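Local coordinates for leukocyte-associated immunoglobulin-like receptor 1 (Mus musculus, PDB 4ESK), which acts as an inhibitory receptor on leukocytes, restraining natural killer, B and T cells, and is represented here by its extracellular immunoglobulin-like domain, at residues A[55-58]-A[62-65]; A[41-44]-A[49-52]; A[43-48]-A[89-94]. One frame throughout, in Å; residues are numbered along the deposited sequence.

Contact 1. Residues A[55-58]-A[62-65]; sequences STEP and EDEF
The carboxylate of Asp63 receives the backbone N-H of Glu57, and this is the one direct hydrogen bond between the segments. Glu57 N lies 2.9 Å from Asp63 OD2, the N-H...O angle is 162°, and the donor arrives nearly on the extension of the carboxylate C-O bond. Carbon atoms also pack against this oxygen. Thr56 CA comes within 3.4 Å of Asp63 OD2, and Glu57 CG lies 3.6 Å from it. A water adds a further short bond, donating to Asp63 OD2 at 2.6 Å and also to Ser55 O, so OD2 is gripped by one main-chain N-H and one water. The other oxygen, OD1, is held by His36 NE2 and Tyr82 OH. With both ends occupied, the carboxylate of this buried aspartate has little freedom to rotate, and its several donors would probably favour the ionised form.

The Glu57 side is looser. This residue is partly exposed, and its carboxylate meets the strand through water. Its CG sits beside its own backbone N (chi1 -68°), which brings that methylene to 3.6 Å from Glu62 O, and a bend at chi2 carries the carboxylate past Asp63 in the opposite direction. The two carboxylates, their planes 32° apart, keep Glu57 OE2 5.3 Å from Asp63 OD2, which would limit repulsion between like charges. A second water donates weakly to Glu57 OE2, at 3.3 Å, and accepts from Glu64 N. Thr56 OG1 bonds to Tyr39 O, tying the loop to the residues before strand 41-46. An aspartate side chain accepting a main-chain N-H thus pins the connection between strands 49-55 and 62-67 of the immunoglobulin fold, where the chain passes from one sheet of the beta sandwich to the other.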
loop_
_atom_site.group_PDB
_atom_site.type_symbol
_atom_site.label_atom_id
_atom_site.label_comp_id
_atom_site.label_asym_id
_atom_site.label_seq_id
_atom_site.Cartn_x
_atom_site.Cartn_y
_atom_site.Cartn_z
ATOM N N SER A 55 -3.100 -11.075 7.965
ATOM C CA SER A 55 -3.847 -10.643 9.127
ATOM C C SER A 55 -3.335 -9.283 9.569
ATOM O O SER A 55 -2.153 -8.975 9.421
ATOM C CB SER A 55 -3.683 -11.624 10.284
ATOM O OG SER A 55 -4.189 -11.047 11.471
ATOM N N THR A 56 -4.223 -8.461 10.107
ATOM C CA THR A 56 -3.826 -7.143 10.603
ATOM C C THR A 56 -3.010 -7.208 11.899
ATOM O O THR A 56 -3.125 -8.159 12.670
ATOM C CB THR A 56 -5.086 -6.297 10.882
ATOM O OG1 THR A 56 -5.961 -7.065 11.726
ATOM C CG2 THR A 56 -5.797 -5.932 9.592
ATOM N N GLU A 57 -2.210 -6.172 12.160
ATOM C CA GLU A 57 -1.507 -6.036 13.452
ATOM C C GLU A 57 -2.469 -5.850 14.632
ATOM O O GLU A 57 -3.403 -5.083 14.532
ATOM C CB GLU A 57 -0.584 -4.814 13.407
ATOM C CG GLU A 57 0.596 -4.976 12.466
ATOM C CD GLU A 57 1.750 -5.725 13.102
ATOM O OE1 GLU A 57 1.733 -5.944 14.330
ATOM O OE2 GLU A 57 2.682 -6.095 12.364
ATOM N N PRO A 58 -2.225 -6.534 15.762
ATOM C CA PRO A 58 -3.152 -6.392 16.893
ATOM C C PRO A 58 -3.110 -5.026 17.576
ATOM O O PRO A 58 -4.162 -4.532 18.018
ATOM C CB PRO A 58 -2.701 -7.489 17.879
ATOM C CG PRO A 58 -1.360 -7.944 17.429
ATOM C CD PRO A 58 -1.260 -7.631 15.955
ATOM N N GLU A 62 -0.876 0.529 11.513
ATOM C CA GLU A 62 -0.208 0.423 10.227
ATOM C C GLU A 62 0.142 -1.036 9.950
ATOM O O GLU A 62 0.511 -1.778 10.855
ATOM C CB GLU A 62 1.088 1.262 10.203
ATOM C CG GLU A 62 0.862 2.762 10.262
ATOM C CD GLU A 62 0.185 3.250 11.544
ATOM O OE1 GLU A 62 0.737 3.068 12.647
ATOM O OE2 GLU A 62 -0.922 3.806 11.454
ATOM N N ASP A 63 0.067 -1.410 8.687
ATOM C CA ASP A 63 0.362 -2.767 8.212
ATOM C C ASP A 63 1.254 -2.621 6.983
ATOM O O ASP A 63 0.853 -2.001 5.997
ATOM C CB ASP A 63 -0.943 -3.440 7.831
ATOM C CG ASP A 63 -1.870 -3.602 9.005
ATOM O OD1 ASP A 63 -2.739 -2.724 9.195
ATOM O OD2 ASP A 63 -1.711 -4.578 9.770
ATOM N N GLU A 64 2.463 -3.166 7.054
ATOM C CA GLU A 64 3.458 -2.923 6.026
ATOM C C GLU A 64 3.670 -4.126 5.140
ATOM O O GLU A 64 3.629 -5.265 5.612
ATOM C CB GLU A 64 4.794 -2.603 6.654
ATOM C CG GLU A 64 4.831 -1.313 7.420
ATOM C CD GLU A 64 6.243 -0.887 7.740
ATOM O OE1 GLU A 64 7.197 -1.446 7.152
ATOM O OE2 GLU A 64 6.391 -0.003 8.600
ATOM N N PHE A 65 3.932 -3.858 3.869
ATOM C CA PHE A 65 4.272 -4.884 2.892
ATOM C C PHE A 65 5.595 -4.467 2.254
ATOM O O PHE A 65 5.663 -3.413 1.639
ATOM C CB PHE A 65 3.196 -4.959 1.817
ATOM C CG PHE A 65 1.845 -5.404 2.313
ATOM C CD1 PHE A 65 1.487 -6.725 2.244
ATOM C CD2 PHE A 65 0.922 -4.494 2.805
ATOM C CE1 PHE A 65 0.246 -7.153 2.692
ATOM C CE2 PHE A 65 -0.323 -4.911 3.262
ATOM C CZ PHE A 65 -0.667 -6.243 3.188
HETATM O O HOH W 1 -0.379 -6.737 9.209
HETATM O O HOH W 2 3.294 -4.393 9.545
#

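Contact 2. Residues A[41-44]-A[49-52]; sequences MVRL and STFM
Leu44 O is gripped by two successive main-chain N-H groups. Phe51 N, at 2.8 Å from Leu44 O, approaches nearly in line with the C=O bond, whereas Met52 N, at 3.3 Å from the same oxygen, lies in the carbonyl plane on a lone pair. In return Leu44 N donates to Met52 O over 2.8 Å. Leu44 and Met52 form an antiparallel hydrogen-bonded pair, and because Phe51 and Met52 both face Leu44, this is a classic beta bulge, set in the hairpin of strands 41-46 and 49-55. The bulge goes with a strong local twist, the axes of the two short segments standing 100° apart. Next to it, Arg43 CA makes a CA-H...O contact with Met52 O.

The side chains divide. Leu44 and Phe51 lie side by side and point the same way, Leu44 CD2 meeting Phe51 CD2 at 4.2 Å; chi1 of Leu44 (-171°) sets CG beside the carbonyl carbon, and chi2 turns CD2 to the ring. Leu44 also packs on Phe65 of strand 62-67. Arg43 instead crosses Thr50 at about a right angle, its extended chain bringing CD to 3.5 Å from Thr50 OG1.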
loop_
_atom_site.group_PDB
_atom_site.type_symbol
_atom_site.label_atom_id
_atom_site.label_comp_id
_atom_site.label_asym_id
_atom_site.label_seq_id
_atom_site.Cartn_x
_atom_site.Cartn_y
_atom_site.Cartn_z
ATOM N N MET A 41 -8.252 -8.573 8.367
ATOM C CA MET A 41 -7.415 -8.807 7.198
ATOM C C MET A 41 -7.072 -7.495 6.508
ATOM O O MET A 41 -7.864 -6.563 6.472
ATOM C CB MET A 41 -8.118 -9.713 6.193
ATOM C CG MET A 41 -8.248 -11.152 6.697
ATOM S SD MET A 41 -6.649 -11.967 6.868
ATOM C CE MET A 41 -6.082 -11.917 5.159
ATOM N N VAL A 42 -5.883 -7.456 5.925
ATOM C CA VAL A 42 -5.500 -6.325 5.097
ATOM C C VAL A 42 -4.852 -6.871 3.830
ATOM O O VAL A 42 -4.015 -7.789 3.872
ATOM C CB VAL A 42 -4.571 -5.342 5.837
ATOM C CG1 VAL A 42 -3.329 -6.028 6.385
ATOM C CG2 VAL A 42 -4.202 -4.182 4.915
ATOM N N ARG A 43 -5.248 -6.305 2.708
ATOM C CA ARG A 43 -4.695 -6.711 1.435
ATOM C C ARG A 43 -4.222 -5.523 0.612
ATOM O O ARG A 43 -4.781 -4.405 0.667
ATOM C CB ARG A 43 -5.660 -7.573 0.659
ATOM C CG ARG A 43 -6.853 -6.900 0.027
ATOM C CD ARG A 43 -7.650 -7.976 -0.704
ATOM N NE ARG A 43 -8.855 -7.486 -1.364
ATOM C CZ ARG A 43 -10.066 -7.397 -0.805
ATOM N NH1 ARG A 43 -10.283 -7.722 0.465
ATOM N NH2 ARG A 43 -11.077 -6.971 -1.534
ATOM N N LEU A 44 -3.135 -5.773 -0.089
ATOM C CA LEU A 44 -2.636 -4.851 -1.072
ATOM C C LEU A 44 -3.196 -5.318 -2.391
ATOM O O LEU A 44 -2.923 -6.455 -2.817
ATOM C CB LEU A 44 -1.118 -4.878 -1.044
ATOM C CG LEU A 44 -0.325 -3.855 -1.828
ATOM C CD1 LEU A 44 -0.800 -2.431 -1.513
ATOM C CD2 LEU A 44 1.127 -4.069 -1.436
ATOM N N SER A 49 -6.661 -6.732 -8.580
ATOM C CA SER A 49 -6.639 -8.040 -7.921
ATOM C C SER A 49 -5.723 -8.074 -6.708
ATOM O O SER A 49 -4.847 -7.214 -6.534
ATOM C CB SER A 49 -6.287 -9.167 -8.903
ATOM O OG SER A 49 -4.914 -9.177 -9.225
ATOM N N THR A 50 -5.957 -9.060 -5.838
ATOM C CA THR A 50 -5.160 -9.215 -4.641
ATOM C C THR A 50 -3.708 -9.511 -4.995
ATOM O O THR A 50 -3.405 -10.460 -5.746
ATOM C CB THR A 50 -5.709 -10.326 -3.740
ATOM O OG1 THR A 50 -7.081 -10.053 -3.430
ATOM C CG2 THR A 50 -4.897 -10.432 -2.473
ATOM N N PHE A 51 -2.811 -8.677 -4.492
ATOM C CA PHE A 51 -1.374 -8.822 -4.712
ATOM C C PHE A 51 -0.711 -9.514 -3.525
ATOM O O PHE A 51 0.045 -10.475 -3.681
ATOM C CB PHE A 51 -0.754 -7.445 -5.004
ATOM C CG PHE A 51 0.720 -7.471 -5.294
ATOM C CD1 PHE A 51 1.195 -7.967 -6.502
ATOM C CD2 PHE A 51 1.634 -6.980 -4.374
ATOM C CE1 PHE A 51 2.564 -7.970 -6.777
ATOM C CE2 PHE A 51 2.997 -6.991 -4.637
ATOM C CZ PHE A 51 3.467 -7.489 -5.843
ATOM N N MET A 52 -0.965 -9.019 -2.321
ATOM C CA MET A 52 -0.442 -9.609 -1.096
ATOM C C MET A 52 -1.518 -9.403 -0.032
ATOM O O MET A 52 -2.292 -8.432 -0.110
ATOM C CB MET A 52 0.858 -8.921 -0.642
ATOM C CG MET A 52 2.109 -9.265 -1.432
ATOM S SD MET A 52 3.449 -8.122 -1.035
ATOM C CE MET A 52 4.799 -8.903 -1.936
#

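Contact 3. Residues A[43-48]-A[89-94]; sequences RLEKDG and SERSKT
Glu45 and Arg91 meet in a salt bridge, with Glu45 OE2 and Arg91 NH2 2.7 Å apart. Its N-H...O angle is 172°, so the hydrogen bond within it is almost straight. The two flat groups do not meet as a coplanar pair. The oxygen lies at the edge of the Arg91 guanidinium and almost in its plane, whereas seen from the glutamate the nitrogen sits 45° out of the carboxylate plane. The planes are tilted 42° apart, and Glu45 OE1 remains 4.0 Å from Arg91 NH1, too far for a second bond. A single N-H...O bond therefore joins the pair.

Chain shape explains the reach. Glu45 is extended, with CG opposite its backbone nitrogen, while Arg91 folds at chi3 to turn its guanidinium toward the carboxylate. Between the backbones the span is wide, the nearest CA atoms, those of Glu45 and Arg91, being 9.3 Å apart. Strand 76-84 fills that interval, and Glu45 rests its side chain on Ser79 and Ile81 of it.

Other polar bonds of 43-48 extend to Thr75 and His77, by strand 76-84. At the end of strand 41-46, Lys46 NZ forms a salt bridge with Asp47 OD2 at 2.9 Å and also bonds to Thr75 O, while Asp47 OD1 takes the N-H of His77. Ser92 OG donates to Lys93 O at 2.7 Å and accepts from Cys80 N.

An ion pair on the surface of the sheet thus spans strand 76-84 and links strands 41-46 and 88-100; exposure of Arg91 would probably screen the attraction, while the near-straight bond still fixes the direction of approach.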
loop_
_atom_site.group_PDB
_atom_site.type_symbol
_atom_site.label_atom_id
_atom_site.label_comp_id
_atom_site.label_asym_id
_atom_site.label_seq_id
_atom_site.Cartn_x
_atom_site.Cartn_y
_atom_site.Cartn_z
ATOM N N ARG A 43 -5.248 -6.305 2.708
ATOM C CA ARG A 43 -4.695 -6.711 1.435
ATOM C C ARG A 43 -4.222 -5.523 0.612
ATOM O O ARG A 43 -4.781 -4.405 0.667
ATOM C CB ARG A 43 -5.660 -7.573 0.659
ATOM C CG ARG A 43 -6.853 -6.900 0.027
ATOM C CD ARG A 43 -7.650 -7.976 -0.704
ATOM N NE ARG A 43 -8.855 -7.486 -1.364
ATOM C CZ ARG A 43 -10.066 -7.397 -0.805
ATOM N NH1 ARG A 43 -10.283 -7.722 0.465
ATOM N NH2 ARG A 43 -11.077 -6.971 -1.534
ATOM N N LEU A 44 -3.135 -5.773 -0.089
ATOM C CA LEU A 44 -2.636 -4.851 -1.072
ATOM C C LEU A 44 -3.196 -5.318 -2.391
ATOM O O LEU A 44 -2.923 -6.455 -2.817
ATOM C CB LEU A 44 -1.118 -4.878 -1.044
ATOM C CG LEU A 44 -0.325 -3.855 -1.828
ATOM C CD1 LEU A 44 -0.800 -2.431 -1.513
ATOM C CD2 LEU A 44 1.127 -4.069 -1.436
ATOM N N GLU A 45 -4.006 -4.471 -3.006
ATOM C CA GLU A 45 -4.592 -4.729 -4.316
ATOM C C GLU A 45 -3.703 -4.068 -5.365
ATOM O O GLU A 45 -3.301 -2.917 -5.191
ATOM C CB GLU A 45 -6.008 -4.160 -4.410
ATOM C CG GLU A 45 -6.746 -4.542 -5.704
ATOM C CD GLU A 45 -8.116 -3.895 -5.853
ATOM O OE1 GLU A 45 -9.120 -4.574 -5.587
ATOM O OE2 GLU A 45 -8.198 -2.697 -6.235
ATOM N N LYS A 46 -3.396 -4.802 -6.433
ATOM C CA LYS A 46 -2.661 -4.244 -7.580
ATOM C C LYS A 46 -3.465 -4.490 -8.834
ATOM O O LYS A 46 -3.795 -5.641 -9.122
ATOM C CB LYS A 46 -1.293 -4.904 -7.712
ATOM C CG LYS A 46 -0.447 -4.475 -8.926
ATOM C CD LYS A 46 0.864 -5.239 -8.940
ATOM C CE LYS A 46 1.774 -4.827 -10.086
ATOM N NZ LYS A 46 1.154 -5.036 -11.428
ATOM N N ASP A 47 -3.779 -3.424 -9.571
ATOM C CA ASP A 47 -4.474 -3.508 -10.866
ATOM C C ASP A 47 -5.764 -4.343 -10.775
ATOM O O ASP A 47 -6.010 -5.210 -11.607
ATOM C CB ASP A 47 -3.532 -4.078 -11.937
ATOM C CG ASP A 47 -2.291 -3.226 -12.144
ATOM O OD1 ASP A 47 -2.384 -1.998 -11.967
ATOM O OD2 ASP A 47 -1.223 -3.793 -12.491
ATOM N N GLY A 48 -6.554 -4.093 -9.739
ATOM C CA GLY A 48 -7.830 -4.783 -9.556
ATOM C C GLY A 48 -7.822 -6.180 -8.955
ATOM O O GLY A 48 -8.894 -6.769 -8.834
ATOM N N SER A 89 -15.678 -4.175 3.932
ATOM C CA SER A 89 -14.354 -3.776 3.477
ATOM C C SER A 89 -14.316 -2.294 3.107
ATOM O O SER A 89 -15.332 -1.696 2.750
ATOM C CB SER A 89 -13.882 -4.633 2.298
ATOM O OG SER A 89 -14.579 -4.312 1.117
ATOM N N GLU A 90 -13.137 -1.709 3.228
ATOM C CA GLU A 90 -12.927 -0.302 2.926
ATOM C C GLU A 90 -11.577 -0.190 2.269
ATOM O O GLU A 90 -10.650 -0.914 2.642
ATOM C CB GLU A 90 -12.933 0.553 4.190
ATOM C CG GLU A 90 -14.260 0.514 4.957
ATOM C CD GLU A 90 -15.426 1.171 4.227
ATOM O OE1 GLU A 90 -15.254 1.828 3.167
ATOM O OE2 GLU A 90 -16.557 1.004 4.719
ATOM N N ARG A 91 -11.497 0.697 1.290
ATOM C CA ARG A 91 -10.306 0.846 0.475
ATOM C C ARG A 91 -9.723 2.244 0.600
ATOM O O ARG A 91 -10.453 3.203 0.817
ATOM C CB ARG A 91 -10.612 0.552 -0.992
ATOM C CG ARG A 91 -11.416 1.625 -1.710
ATOM C CD ARG A 91 -11.636 1.302 -3.174
ATOM N NE ARG A 91 -10.380 0.941 -3.830
ATOM C CZ ARG A 91 -10.093 -0.242 -4.371
ATOM N NH1 ARG A 91 -10.975 -1.237 -4.405
ATOM N NH2 ARG A 91 -8.903 -0.417 -4.925
ATOM N N SER A 92 -8.402 2.329 0.462
ATOM C CA SER A 92 -7.674 3.597 0.405
ATOM C C SER A 92 -7.691 4.224 -0.978
ATOM O O SER A 92 -8.216 3.654 -1.935
ATOM C CB SER A 92 -6.217 3.345 0.796
ATOM O OG SER A 92 -5.526 2.667 -0.257
ATOM N N LYS A 93 -7.087 5.419 -1.077
ATOM C CA LYS A 93 -6.760 6.004 -2.371
ATOM C C LYS A 93 -5.844 5.061 -3.134
ATOM O O LYS A 93 -5.275 4.127 -2.564
ATOM C CB LYS A 93 -6.072 7.358 -2.205
ATOM C CG LYS A 93 -4.702 7.279 -1.550
ATOM C CD LYS A 93 -4.284 8.593 -0.896
ATOM C CE LYS A 93 -2.875 8.499 -0.335
ATOM N NZ LYS A 93 -2.692 9.304 0.909
ATOM N N THR A 94 -5.702 5.330 -4.422
ATOM C CA THR A 94 -4.872 4.533 -5.295
ATOM C C THR A 94 -3.591 5.290 -5.643
ATOM O O THR A 94 -3.647 6.486 -5.965
ATOM C CB THR A 94 -5.633 4.200 -6.568
ATOM O OG1 THR A 94 -6.827 3.493 -6.221
ATOM C CG2 THR A 94 -4.791 3.338 -7.460
#

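Overall arrangement
Past strands 17-21 and 26-31, the chain reaches strand 41-46, where contacts 2 and 3 both start, sharing Arg43 and Leu44. Contact 2 closes the short hairpin with strand 49-55. Contact 1 then follows in series, closing the loop that leads on to strand 62-67. Contact 3 closes last, at strand 88-100, and its long loop encloses contact 1. Contacts 2 and 3 belong to the larger sheet; contact 1 brings in the two-stranded sheet of 26-31 and 62-67. Packing joins them: Phe65 touches Leu44, Met52 and Val42 between the sheets, and Phe51 meets Lys46 beside the hairpin turn.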